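Local coordinates for protein PHOX (Pseudomonas fluorescens, PDB 4A9V) that hydrolyses phosphate monoesters as an alkaline phosphatase of the PhoX family, using an iron-calcium cofactor bound in a beta-propeller, at residues 267-276 and 286-294; 323-331 and 375-383. One frame throughout, in Å; residues are numbered along the deposited sequence.

Contact 1 of 2, residues 267-276 and 286-294. With CA (calcium ion), chain Q; FEO (mu-oxo-diiron), chain S.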
ATOM      1  N   LEU A 267      10.624 -10.957   6.103  1.00  6.56           N
ATOM      2  CA  LEU A 267       9.676  -9.915   6.490  1.00  6.66           C
ATOM      3  C   LEU A 267       8.253 -10.455   6.670  1.00  6.81           C
ATOM      4  O   LEU A 267       7.361  -9.715   7.079  1.00  7.76           O
ATOM      5  CB  LEU A 267       9.696  -8.757   5.482  1.00  7.00           C
ATOM      6  CG  LEU A 267      10.804  -7.716   5.669  1.00  6.91           C
ATOM      7  CD1 LEU A 267      12.204  -8.319   5.581  1.00  7.77           C
ATOM      8  CD2 LEU A 267      10.643  -6.596   4.650  1.00  8.14           C
ATOM      9  N   GLY A 268       8.073 -11.763   6.488  1.00  6.41           N
ATOM     10  CA  GLY A 268       6.813 -12.416   6.830  1.00  6.74           C
ATOM     11  C   GLY A 268       5.779 -12.389   5.716  1.00  6.55           C
ATOM     12  O   GLY A 268       5.846 -11.544   4.815  1.00  6.68           O
ATOM     13  N   ARG A 269       4.831 -13.319   5.789  1.00  6.49           N
ATOM     14  CA  ARG A 269       3.763 -13.442   4.803  1.00  6.55           C
ATOM     15  C   ARG A 269       2.435 -13.034   5.426  1.00  6.22           C
ATOM     16  O   ARG A 269       2.035 -13.573   6.463  1.00  6.91           O
ATOM     17  CB  ARG A 269       3.677 -14.887   4.293  1.00  7.31           C
ATOM     18  CG  ARG A 269       2.496 -15.142   3.376  1.00  6.83           C
ATOM     19  CD  ARG A 269       2.635 -16.490   2.700  1.00  6.97           C
ATOM     20  NE  ARG A 269       1.393 -16.935   2.079  1.00  7.50           N
ATOM     21  CZ  ARG A 269       0.425 -17.592   2.708  1.00  7.64           C
ATOM     22  NH1 ARG A 269       0.518 -17.867   3.999  1.00  8.08           N
ATOM     23  NH2 ARG A 269      -0.676 -17.913   2.050  1.00  8.01           N
ATOM     24  N   PHE A 270       1.773 -12.066   4.802  1.00  6.31           N
ATOM     25  CA  PHE A 270       0.478 -11.546   5.223  1.00  6.63           C
ATOM     26  C   PHE A 270       0.031 -10.563   4.133  1.00  6.48           C
ATOM     27  O   PHE A 270       0.614 -10.553   3.047  1.00  6.93           O
ATOM     28  CB  PHE A 270       0.501 -10.938   6.658  1.00  6.40           C
ATOM     29  CG  PHE A 270       1.617  -9.949   6.923  1.00  6.43           C
ATOM     30  CD1 PHE A 270       1.433  -8.593   6.694  1.00  7.12           C
ATOM     31  CD2 PHE A 270       2.749 -10.345   7.622  1.00  7.00           C
ATOM     32  CE1 PHE A 270       2.393  -7.672   7.069  1.00  6.98           C
ATOM     33  CE2 PHE A 270       3.708  -9.433   8.000  1.00  7.43           C
ATOM     34  CZ  PHE A 270       3.518  -8.094   7.753  1.00  7.43           C
ATOM     35  N   LYS A 271      -1.070  -9.856   4.354  1.00  6.31           N
ATOM     36  CA  LYS A 271      -1.612  -8.979   3.327  1.00  6.23           C
ATOM     37  C   LYS A 271      -0.985  -7.585   3.472  1.00  6.36           C
ATOM     38  O   LYS A 271      -1.540  -6.679   4.096  1.00  6.63           O
ATOM     39  CB  LYS A 271      -3.141  -8.985   3.372  1.00  6.79           C
ATOM     40  CG  LYS A 271      -3.673 -10.377   3.117  1.00  6.53           C
ATOM     41  CD  LYS A 271      -5.180 -10.473   2.985  1.00  7.90           C
ATOM     42  CE  LYS A 271      -5.586 -11.936   2.920  1.00  9.30           C
ATOM     43  NZ  LYS A 271      -7.058 -12.126   2.863  1.00 10.35           N
ATOM     44  N   HIS A 272       0.257  -7.491   3.006  1.00  6.15           N
ATOM     45  CA  HIS A 272       1.093  -6.315   3.234  1.00  5.87           C
ATOM     46  C   HIS A 272       0.522  -5.093   2.561  1.00  5.94           C
ATOM     47  O   HIS A 272       0.328  -5.096   1.346  1.00  6.97           O
ATOM     48  CB  HIS A 272       2.479  -6.553   2.647  1.00  6.33           C
ATOM     49  CG  HIS A 272       3.302  -7.566   3.387  1.00  6.12           C
ATOM     50  ND1 HIS A 272       4.112  -7.220   4.414  1.00  6.35           N
ATOM     51  CD2 HIS A 272       3.486  -8.922   3.182  1.00  6.75           C
ATOM     52  CE1 HIS A 272       4.766  -8.305   4.849  1.00  7.05           C
ATOM     53  NE2 HIS A 272       4.386  -9.344   4.103  1.00  7.09           N
ATOM     54  N   GLU A 273       0.411  -3.993   3.304  1.00  5.78           N
ATOM     55  CA  GLU A 273       0.041  -2.706   2.717  1.00  5.73           C
ATOM     56  C   GLU A 273       1.290  -1.962   2.241  1.00  5.83           C
ATOM     57  O   GLU A 273       1.539  -1.871   1.041  1.00  6.30           O
ATOM     58  CB  GLU A 273      -0.757  -1.858   3.694  1.00  6.42           C
ATOM     59  CG  GLU A 273      -1.241  -0.559   3.064  1.00  6.49           C
ATOM     60  CD  GLU A 273      -2.636  -0.646   2.479  1.00  6.36           C
ATOM     61  OE1 GLU A 273      -3.355  -1.622   2.813  1.00  7.30           O
ATOM     62  OE2 GLU A 273      -3.011   0.285   1.720  1.00  6.80           O
ATOM     63  N   ASN A 274       2.076  -1.415   3.169  1.00  5.83           N
ATOM     64  CA  ASN A 274       3.333  -0.754   2.811  1.00  6.03           C
ATOM     65  C   ASN A 274       4.470  -1.193   3.725  1.00  5.59           C
ATOM     66  O   ASN A 274       4.326  -2.092   4.550  1.00  6.11           O
ATOM     67  CB  ASN A 274       3.190   0.790   2.701  1.00  5.84           C
ATOM     68  CG  ASN A 274       3.475   1.526   4.002  1.00  5.97           C
ATOM     69  OD1 ASN A 274       3.178   1.042   5.095  1.00  6.22           O
ATOM     70  ND2 ASN A 274       3.927   2.771   3.879  1.00  6.71           N
ATOM     71  N   ALA A 275       5.636  -0.601   3.501  1.00  6.24           N
ATOM     72  CA  ALA A 275       6.852  -0.991   4.194  1.00  6.59           C
ATOM     73  C   ALA A 275       7.637   0.280   4.508  1.00  6.95           C
ATOM     74  O   ALA A 275       8.193   0.914   3.620  1.00  8.67           O
ATOM     75  CB  ALA A 275       7.671  -1.933   3.323  1.00  7.63           C
ATOM     76  N   ALA A 276       7.545   0.724   5.755  1.00  6.31           N
ATOM     77  CA  ALA A 276       8.075   2.022   6.169  1.00  6.90           C
ATOM     78  C   ALA A 276       9.478   1.859   6.730  1.00  6.66           C
ATOM     79  O   ALA A 276       9.666   1.193   7.747  1.00  7.16           O
ATOM     80  CB  ALA A 276       7.168   2.652   7.215  1.00  7.55           C
ATOM     81  N   VAL A 286      15.137  -0.925   9.778  1.00  6.85           N
ATOM     82  CA  VAL A 286      13.850  -1.221  10.392  1.00  6.72           C
ATOM     83  C   VAL A 286      12.773  -1.028   9.332  1.00  5.98           C
ATOM     84  O   VAL A 286      12.802  -0.061   8.570  1.00  7.36           O
ATOM     85  CB  VAL A 286      13.596  -0.279  11.594  1.00  7.23           C
ATOM     86  CG1 VAL A 286      12.231  -0.530  12.214  1.00  8.10           C
ATOM     87  CG2 VAL A 286      14.707  -0.434  12.626  1.00  7.73           C
ATOM     88  N   VAL A 287      11.851  -1.981   9.270  1.00  6.46           N
ATOM     89  CA  VAL A 287      10.733  -1.906   8.332  1.00  6.57           C
ATOM     90  C   VAL A 287       9.426  -2.139   9.086  1.00  6.54           C
ATOM     91  O   VAL A 287       9.185  -3.235   9.587  1.00  6.85           O
ATOM     92  CB  VAL A 287      10.860  -2.944   7.199  1.00  6.99           C
ATOM     93  CG1 VAL A 287       9.782  -2.700   6.156  1.00  7.47           C
ATOM     94  CG2 VAL A 287      12.254  -2.927   6.582  1.00  7.80           C
ATOM     95  N   TYR A 288       8.616  -1.093   9.234  1.00  6.28           N
ATOM     96  CA  TYR A 288       7.288  -1.226   9.850  1.00  6.24           C
ATOM     97  C   TYR A 288       6.258  -1.597   8.782  1.00  5.93           C
ATOM     98  O   TYR A 288       6.289  -1.059   7.672  1.00  6.81           O
ATOM     99  CB  TYR A 288       6.866   0.087  10.526  1.00  6.57           C
ATOM    100  CG  TYR A 288       7.734   0.505  11.689  1.00  6.52           C
ATOM    101  CD1 TYR A 288       7.574  -0.074  12.935  1.00  7.05           C
ATOM    102  CD2 TYR A 288       8.640   1.547  11.566  1.00  7.17           C
ATOM    103  CE1 TYR A 288       8.325   0.345  14.019  1.00  7.77           C
ATOM    104  CE2 TYR A 288       9.401   1.973  12.641  1.00  7.36           C
ATOM    105  CZ  TYR A 288       9.221   1.383  13.878  1.00  7.81           C
ATOM    106  OH  TYR A 288       9.960   1.793  14.968  1.00  9.09           O
ATOM    107  N   MET A 289       5.351  -2.516   9.109  1.00  5.98           N
ATOM    108  CA  MET A 289       4.464  -3.124   8.123  1.00  6.10           C
ATOM    109  C   MET A 289       3.079  -3.382   8.708  1.00  6.63           C
ATOM    110  O   MET A 289       2.951  -4.085   9.708  1.00  7.81           O
ATOM    111  CB  MET A 289       5.041  -4.461   7.659  1.00  6.42           C
ATOM    112  CG  MET A 289       6.335  -4.332   6.883  1.00  7.25           C
ATOM    113  SD  MET A 289       7.071  -5.928   6.479  1.00  7.74           S
ATOM    114  CE  MET A 289       7.659  -6.436   8.097  1.00  8.62           C
ATOM    115  N   GLY A 290       2.044  -2.992   7.972  1.00  5.85           N
ATOM    116  CA  GLY A 290       0.671  -3.317   8.333  1.00  6.37           C
ATOM    117  C   GLY A 290       0.134  -4.484   7.521  1.00  5.78           C
ATOM    118  O   GLY A 290       0.520  -4.684   6.368  1.00  6.88           O
ATOM    119  N   ASP A 291      -0.775  -5.244   8.134  1.00  6.11           N
ATOM    120  CA  ASP A 291      -1.538  -6.322   7.496  1.00  6.42           C
ATOM    121  C   ASP A 291      -2.990  -5.869   7.370  1.00  6.90           C
ATOM    122  O   ASP A 291      -3.692  -5.770   8.376  1.00  7.09           O
ATOM    123  CB  ASP A 291      -1.449  -7.572   8.388  1.00  6.65           C
ATOM    124  CG  ASP A 291      -2.096  -8.791   7.790  1.00  6.05           C
ATOM    125  OD1 ASP A 291      -2.521  -8.759   6.613  1.00  6.78           O
ATOM    126  OD2 ASP A 291      -2.121  -9.831   8.491  1.00  6.79           O
ATOM    127  N   ASP A 292      -3.415  -5.493   6.163  1.00  6.76           N
ATOM    128  CA  ASP A 292      -4.724  -4.865   6.005  1.00  7.06           C
ATOM    129  C   ASP A 292      -5.835  -5.900   5.922  1.00  6.78           C
ATOM    130  O   ASP A 292      -6.256  -6.326   4.848  1.00  8.41           O
ATOM    131  CB  ASP A 292      -4.766  -3.927   4.804  1.00  7.24           C
ATOM    132  CG  ASP A 292      -6.128  -3.301   4.619  1.00  7.28           C
ATOM    133  OD1 ASP A 292      -6.981  -3.461   5.518  1.00  9.47           O
ATOM    134  OD2 ASP A 292      -6.346  -2.639   3.583  1.00  7.40           O
ATOM    135  N   GLU A 293      -6.352  -6.258   7.090  1.00  7.07           N
ATOM    136  CA  GLU A 293      -7.584  -7.012   7.196  1.00  7.73           C
ATOM    137  C   GLU A 293      -8.166  -6.707   8.569  1.00  7.40           C
ATOM    138  O   GLU A 293      -7.428  -6.372   9.498  1.00  8.79           O
ATOM    139  CB  GLU A 293      -7.301  -8.505   7.016  1.00  8.75           C
ATOM    140  CG  GLU A 293      -8.550  -9.363   6.956  1.00 11.61           C
ATOM    141  CD  GLU A 293      -8.295 -10.783   6.483  1.00 11.74           C
ATOM    142  OE1 GLU A 293      -7.376 -11.023   5.672  1.00 10.40           O
ATOM    143  OE2 GLU A 293      -9.070 -11.669   6.902  1.00 16.33           O
ATOM    144  N   ARG A 294      -9.489  -6.743   8.680  1.00  7.97           N
ATOM    145  CA  ARG A 294     -10.141  -6.453   9.952  1.00  8.33           C
ATOM    146  C   ARG A 294      -9.599  -7.404  11.010  1.00  7.84           C
ATOM    147  O   ARG A 294      -9.657  -8.617  10.842  1.00  9.58           O
ATOM    148  CB  ARG A 294     -11.655  -6.615   9.846  1.00  8.85           C
ATOM    149  CG  ARG A 294     -12.331  -5.569   8.983  1.00 10.70           C
ATOM    150  CD  ARG A 294     -13.832  -5.798   8.937  1.00 12.48           C
ATOM    151  NE  ARG A 294     -14.219  -6.635   7.813  1.00 33.41           N
ATOM    152  CZ  ARG A 294     -14.503  -6.165   6.605  0.50 35.42           C
ATOM    153  NH1 ARG A 294     -14.488  -4.855   6.386  1.00 55.43           N
ATOM    154  NH2 ARG A 294     -14.604  -7.002   5.585  1.00 33.24           N
TER
HETATM  155 CA    CA Q1591      -4.700   1.104   0.370  1.00  7.90          CA
HETATM  156 FE1  FEO S1594      -4.439  -2.144  -1.297  1.00  7.69          FE
HETATM  157 FE2  FEO S1594      -5.198  -1.976   2.088  1.00  7.08          FE
HETATM  158  O   FEO S1594      -5.207  -1.293   0.283  1.00  7.92           O
HETATM  159  O   HOH W   1       3.174  -4.601   5.072  1.00  7.52           O
HETATM  160  O   HOH W   2       1.717  -0.994   6.088  1.00  6.43           O
HETATM  161  O   HOH W   3      -4.691  -0.179  -2.157  1.00  8.23           O
HETATM  162  O   HOH W   4      -2.539   1.391  -0.882  1.00  8.22           O
HETATM  163  O   HOH W   5      -4.962   3.077  -1.127  1.00  9.43           O
HETATM  164  O   HOH W   6      -7.113   0.644  -0.564  1.00 10.54           O
HETATM  165  O   HOH W   7      -6.652  -2.493  -1.658  1.00 13.70           O
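Glu273 and Asp292 bring the two segments together on the iron-calcium cofactor of the PhoX beta-propeller. Each carboxylate gives one oxygen to the same iron: Glu273 OE1 and Asp292 OD2 both lie 2.0 Å from FE2, which Glu194 and Glu387 also bind. Glu273 bridges iron and calcium, its OE2 reaching the calcium, with Asp479 as a further calcium ligand. An extended first torsion in Asp292 (chi1 179°) points its carboxylate at the iron, while OD1 pairs with Arg385.

Backbone bonds set these ligands in place. Ala276 and Tyr288 form an antiparallel hydrogen-bonded pair; further on, Glu273 N binds Gly290 O at 3.1 Å and Asp292 N binds Lys271 O. Two waters bridge the segments, one joining His272 ND1, Asn274 O and Gly290 O, the other accepting from the amides of Asn274 and Gly290.

Charged side chains line the far end. Lys271 NZ, which also has Tyr216 as a polar partner, forms a salt bridge with Glu293 OE1 (3.0 Å); that oxygen is shared with Arg372. Asp291 OD1 takes Lys271 N from above the carboxylate plane, and OD2 forms a salt bridge with Arg372; an alanine here would probably leave Lys271 N without its acceptor and Arg372 with one carboxylate fewer.

Apolar packing completes the contact. Met289 CB meets the edge of the Phe270 ring at CZ, and Ala275 CB touches Val287 CG1. The Met289 sulfur approaches the His272 ring at its edge, SD 3.7 Å from CE1, while NE2 of that ring donates to Gly268 O.

Contact 2 of 2, residues 323-331 and 375-383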
ATOM      1  N   THR A 323      15.044  -9.988  12.606  1.00  8.75           N
ATOM      2  CA  THR A 323      13.987 -10.414  13.503  1.00  8.42           C
ATOM      3  C   THR A 323      12.688  -9.711  13.135  1.00  7.64           C
ATOM      4  O   THR A 323      12.660  -8.490  12.984  1.00  8.30           O
ATOM      5  CB  THR A 323      14.328 -10.087  14.966  1.00  9.92           C
ATOM      6  OG1 THR A 323      15.655 -10.541  15.263  1.00 11.95           O
ATOM      7  CG2 THR A 323      13.343 -10.754  15.903  1.00 10.43           C
ATOM      8  N   LEU A 324      11.620 -10.501  13.025  1.00  7.55           N
ATOM      9  CA  LEU A 324      10.261  -9.992  12.817  1.00  7.74           C
ATOM     10  C   LEU A 324       9.514  -9.958  14.142  1.00  8.07           C
ATOM     11  O   LEU A 324       9.547 -10.923  14.905  1.00  9.33           O
ATOM     12  CB  LEU A 324       9.528 -10.883  11.810  1.00  8.14           C
ATOM     13  CG  LEU A 324       8.126 -10.429  11.399  1.00  7.97           C
ATOM     14  CD1 LEU A 324       8.167  -9.123  10.622  1.00  8.08           C
ATOM     15  CD2 LEU A 324       7.450 -11.522  10.592  1.00  9.27           C
ATOM     16  N   TYR A 325       8.903  -8.808  14.420  1.00  7.62           N
ATOM     17  CA  TYR A 325       8.111  -8.569  15.622  1.00  7.42           C
ATOM     18  C   TYR A 325       6.679  -8.238  15.232  1.00  7.36           C
ATOM     19  O   TYR A 325       6.413  -7.776  14.126  1.00  7.42           O
ATOM     20  CB  TYR A 325       8.678  -7.379  16.397  1.00  7.49           C
ATOM     21  CG  TYR A 325      10.109  -7.543  16.851  1.00  8.76           C
ATOM     22  CD1 TYR A 325      11.172  -7.172  16.031  1.00  8.43           C
ATOM     23  CD2 TYR A 325      10.398  -7.959  18.140  1.00  9.42           C
ATOM     24  CE1 TYR A 325      12.480  -7.267  16.470  1.00 10.01           C
ATOM     25  CE2 TYR A 325      11.700  -8.073  18.582  1.00 10.42           C
ATOM     26  CZ  TYR A 325      12.737  -7.742  17.738  1.00 10.65           C
ATOM     27  OH  TYR A 325      14.040  -7.873  18.164  1.00 13.51           O
ATOM     28  N   VAL A 326       5.785  -8.346  16.209  1.00  7.68           N
ATOM     29  CA  VAL A 326       4.400  -7.929  16.051  1.00  7.31           C
ATOM     30  C   VAL A 326       3.985  -7.114  17.282  1.00  6.99           C
ATOM     31  O   VAL A 326       4.538  -7.298  18.366  1.00  7.39           O
ATOM     32  CB  VAL A 326       3.482  -9.149  15.831  1.00  7.27           C
ATOM     33  CG1 VAL A 326       3.366  -9.996  17.093  1.00  7.77           C
ATOM     34  CG2 VAL A 326       2.115  -8.711  15.322  1.00  7.38           C
ATOM     35  N   ALA A 327       3.063  -6.173  17.096  1.00  6.86           N
ATOM     36  CA  ALA A 327       2.711  -5.218  18.141  1.00  6.84           C
ATOM     37  C   ALA A 327       1.607  -5.714  19.067  1.00  7.27           C
ATOM     38  O   ALA A 327       0.596  -6.271  18.617  1.00  7.12           O
ATOM     39  CB  ALA A 327       2.300  -3.889  17.526  1.00  6.72           C
ATOM     40  N   ARG A 328       1.742  -5.334  20.337  1.00  7.19           N
ATOM     41  CA  ARG A 328       0.639  -5.330  21.288  1.00  7.85           C
ATOM     42  C   ARG A 328       0.492  -3.910  21.833  1.00  8.30           C
ATOM     43  O   ARG A 328       1.483  -3.216  22.038  1.00 10.96           O
ATOM     44  CB  ARG A 328       0.901  -6.322  22.431  1.00  8.95           C
ATOM     45  CG  ARG A 328      -0.301  -6.544  23.337  1.00  9.61           C
ATOM     46  CD  ARG A 328       0.029  -7.394  24.553  1.00 11.30           C
ATOM     47  NE  ARG A 328       0.392  -8.756  24.191  1.00 10.30           N
ATOM     48  CZ  ARG A 328       0.920  -9.628  25.042  1.00 11.94           C
ATOM     49  NH1 ARG A 328       1.213  -9.245  26.274  1.00 13.95           N
ATOM     50  NH2 ARG A 328       1.227 -10.853  24.644  1.00 13.38           N
ATOM     51  N   PHE A 329      -0.745  -3.442  21.949  1.00  7.81           N
ATOM     52  CA  PHE A 329      -1.041  -2.112  22.470  1.00  8.05           C
ATOM     53  C   PHE A 329      -1.861  -2.277  23.734  1.00  8.23           C
ATOM     54  O   PHE A 329      -2.823  -3.057  23.743  1.00 10.07           O
ATOM     55  CB  PHE A 329      -1.870  -1.314  21.464  1.00  8.18           C
ATOM     56  CG  PHE A 329      -1.176  -1.070  20.151  1.00  8.28           C
ATOM     57  CD1 PHE A 329      -1.263  -2.003  19.129  1.00  7.62           C
ATOM     58  CD2 PHE A 329      -0.445   0.087  19.926  1.00  8.42           C
ATOM     59  CE1 PHE A 329      -0.597  -1.819  17.932  1.00  7.95           C
ATOM     60  CE2 PHE A 329       0.219   0.274  18.723  1.00  9.33           C
ATOM     61  CZ  PHE A 329       0.184  -0.703  17.746  1.00  8.60           C
ATOM     62  N   ASP A 330      -1.527  -1.525  24.779  1.00  8.24           N
ATOM     63  CA  ASP A 330      -2.321  -1.552  25.995  1.00  8.69           C
ATOM     64  C   ASP A 330      -3.612  -0.756  25.851  1.00 10.18           C
ATOM     65  O   ASP A 330      -3.951  -0.279  24.771  1.00 10.42           O
ATOM     66  CB  ASP A 330      -1.486  -1.118  27.215  1.00  9.00           C
ATOM     67  CG  ASP A 330      -1.246   0.391  27.302  1.00  9.80           C
ATOM     68  OD1 ASP A 330      -1.874   1.189  26.573  1.00 10.10           O
ATOM     69  OD2 ASP A 330      -0.452   0.777  28.185  1.00 11.42           O
ATOM     70  N   ALA A 331      -4.415  -0.771  26.905  1.00  9.29           N
ATOM     71  CA  ALA A 331      -5.753  -0.195  26.870  1.00 10.43           C
ATOM     72  C   ALA A 331      -5.734   1.326  26.814  1.00 10.47           C
ATOM     73  O   ALA A 331      -6.767   1.949  26.591  1.00 11.67           O
ATOM     74  CB  ALA A 331      -6.551  -0.662  28.077  1.00 14.03           C
ATOM     75  N   ALA A 375       1.689 -14.725  15.190  1.00  8.29           N
ATOM     76  CA  ALA A 375       1.372 -13.497  15.899  1.00  8.02           C
ATOM     77  C   ALA A 375       0.171 -13.682  16.842  1.00  8.22           C
ATOM     78  O   ALA A 375       0.127 -13.101  17.924  1.00  8.51           O
ATOM     79  CB  ALA A 375       1.111 -12.379  14.903  1.00  7.99           C
ATOM     80  N   SER A 376      -0.791 -14.512  16.456  1.00  8.38           N
ATOM     81  CA  SER A 376      -1.879 -14.840  17.365  1.00  9.20           C
ATOM     82  C   SER A 376      -1.373 -15.601  18.589  1.00 10.03           C
ATOM     83  O   SER A 376      -1.802 -15.340  19.708  1.00 10.55           O
ATOM     84  CB  SER A 376      -2.963 -15.647  16.656  1.00 10.04           C
ATOM     85  OG  SER A 376      -3.661 -14.856  15.708  1.00 10.24           O
ATOM     86  N   VAL A 377      -0.451 -16.537  18.381  1.00  9.69           N
ATOM     87  CA  VAL A 377       0.097 -17.306  19.501  1.00 10.82           C
ATOM     88  C   VAL A 377       0.710 -16.377  20.552  1.00 10.89           C
ATOM     89  O   VAL A 377       0.547 -16.593  21.752  1.00 11.94           O
ATOM     90  CB  VAL A 377       1.142 -18.338  19.024  1.00 11.95           C
ATOM     91  CG1 VAL A 377       1.920 -18.914  20.201  1.00 14.73           C
ATOM     92  CG2 VAL A 377       0.460 -19.453  18.258  1.00 13.67           C
ATOM     93  N   VAL A 378       1.406 -15.333  20.113  1.00  9.50           N
ATOM     94  CA  VAL A 378       2.113 -14.468  21.056  1.00 10.45           C
ATOM     95  C   VAL A 378       1.257 -13.314  21.575  1.00 10.09           C
ATOM     96  O   VAL A 378       1.717 -12.522  22.384  1.00 11.64           O
ATOM     97  CB  VAL A 378       3.430 -13.903  20.476  1.00 10.30           C
ATOM     98  CG1 VAL A 378       4.282 -15.018  19.902  1.00 11.80           C
ATOM     99  CG2 VAL A 378       3.163 -12.818  19.441  1.00 10.65           C
ATOM    100  N   GLY A 379      -0.003 -13.254  21.152  1.00 10.10           N
ATOM    101  CA  GLY A 379      -0.954 -12.289  21.706  1.00 10.50           C
ATOM    102  C   GLY A 379      -0.809 -10.879  21.154  1.00  9.47           C
ATOM    103  O   GLY A 379      -0.997  -9.899  21.876  1.00 10.00           O
ATOM    104  N   ALA A 380      -0.606 -10.774  19.845  1.00  8.99           N
ATOM    105  CA  ALA A 380      -0.684  -9.482  19.174  1.00  7.98           C
ATOM    106  C   ALA A 380      -2.080  -8.872  19.336  1.00  7.55           C
ATOM    107  O   ALA A 380      -3.078  -9.591  19.459  1.00  8.52           O
ATOM    108  CB  ALA A 380      -0.336  -9.656  17.705  1.00  8.40           C
ATOM    109  N   THR A 381      -2.154  -7.546  19.288  1.00  7.21           N
ATOM    110  CA  THR A 381      -3.433  -6.850  19.380  1.00  7.37           C
ATOM    111  C   THR A 381      -4.104  -6.756  18.013  1.00  6.96           C
ATOM    112  O   THR A 381      -3.525  -6.225  17.062  1.00  7.16           O
ATOM    113  CB  THR A 381      -3.246  -5.424  19.922  1.00  8.44           C
ATOM    114  OG1 THR A 381      -2.568  -5.468  21.184  1.00  8.45           O
ATOM    115  CG2 THR A 381      -4.582  -4.702  20.055  1.00  8.31           C
ATOM    116  N   ARG A 382      -5.338  -7.239  17.931  1.00  7.38           N
ATOM    117  CA  ARG A 382      -6.118  -7.153  16.699  1.00  7.36           C
ATOM    118  C   ARG A 382      -6.507  -5.710  16.402  1.00  6.84           C
ATOM    119  O   ARG A 382      -6.995  -5.005  17.284  1.00  7.82           O
ATOM    120  CB  ARG A 382      -7.371  -8.015  16.845  1.00  7.54           C
ATOM    121  CG  ARG A 382      -7.060  -9.489  17.073  1.00  8.42           C
ATOM    122  CD  ARG A 382      -8.323 -10.328  17.080  1.00  9.70           C
ATOM    123  NE  ARG A 382      -8.851 -10.479  15.731  1.00  9.37           N
ATOM    124  CZ  ARG A 382      -9.905 -11.223  15.427  1.00 10.44           C
ATOM    125  NH1 ARG A 382     -10.669 -11.688  16.400  1.00 12.73           N
ATOM    126  NH2 ARG A 382     -10.238 -11.445  14.160  1.00 12.50           N
ATOM    127  N   MET A 383      -6.263  -5.268  15.168  1.00  6.96           N
ATOM    128  CA  MET A 383      -6.359  -3.854  14.809  1.00  7.13           C
ATOM    129  C   MET A 383      -7.446  -3.589  13.764  1.00  6.59           C
ATOM    130  O   MET A 383      -7.810  -4.465  12.973  1.00  7.39           O
ATOM    131  CB  MET A 383      -5.015  -3.350  14.279  1.00  7.20           C
ATOM    132  CG  MET A 383      -3.851  -3.532  15.247  1.00  7.27           C
ATOM    133  SD  MET A 383      -4.044  -2.718  16.843  1.00  8.22           S
ATOM    134  CE  MET A 383      -3.826  -1.007  16.376  1.00  8.25           C
TER
HETATM  135  O   HOH W   8      -0.813  -5.591  16.212  1.00  8.21           O
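A Schellman motif ends the helix 371-377, with Gly379 at positive phi, and the chain leaving it docks on strand 322-329 of the propeller. Arg328 binds two carbonyls of the turn that follows the helix: NE donates to Gly379 O (2.9 Å) from above the carbonyl plane, and NH2 to Val378 O (2.9 Å), which lies near the guanidinium plane. The bend at chi3 (-65°) turns the edge of the guanidinium toward these carbonyls.

Thr381 bonds twice to the strand. Its N meets Ala327 O in the carbonyl plane at 3.1 Å, and its OG1 accepts Phe329 N at 2.8 Å, nearly straight at 164°. A water donates to both Ala327 O and Thr381 O.

Nearer the start of the strand, Val326 presses both methyls into the turn, CG2 3.5 Å from Ala380 CB and CG1 on Val378 CG2. At the other end, Met383 SD lies obliquely to the Phe329 ring, 3.7 Å from CD1, in a Met-aromatic contact; Trp446 meets that ring edge-to-face. The whole is a helix-to-strand connection packed against a strand of the PhoX beta-propeller.

Both contacts are largely buried and reach the same antiparallel sheet, through strands 284-290 and 322-329, which strand 296-303 separates. Contact 1 lies near the centre of the chain and supplies metal ligands, so acidic side chains and bridging waters join its backbone bonds and apolar packing. Contact 2 is farther out, about 21 Å from the chain centre between centres, where several residues are partly exposed; its polar bonds run mostly between an arginine, a threonine and backbone atoms, with no metal taking part. The two touch through Leu324, whose CD1 is 3.7 Å from Met289 CE. Arg372, which pairs with Asp291 and Glu293 in contact 1, belongs to the helix whose end makes contact 2.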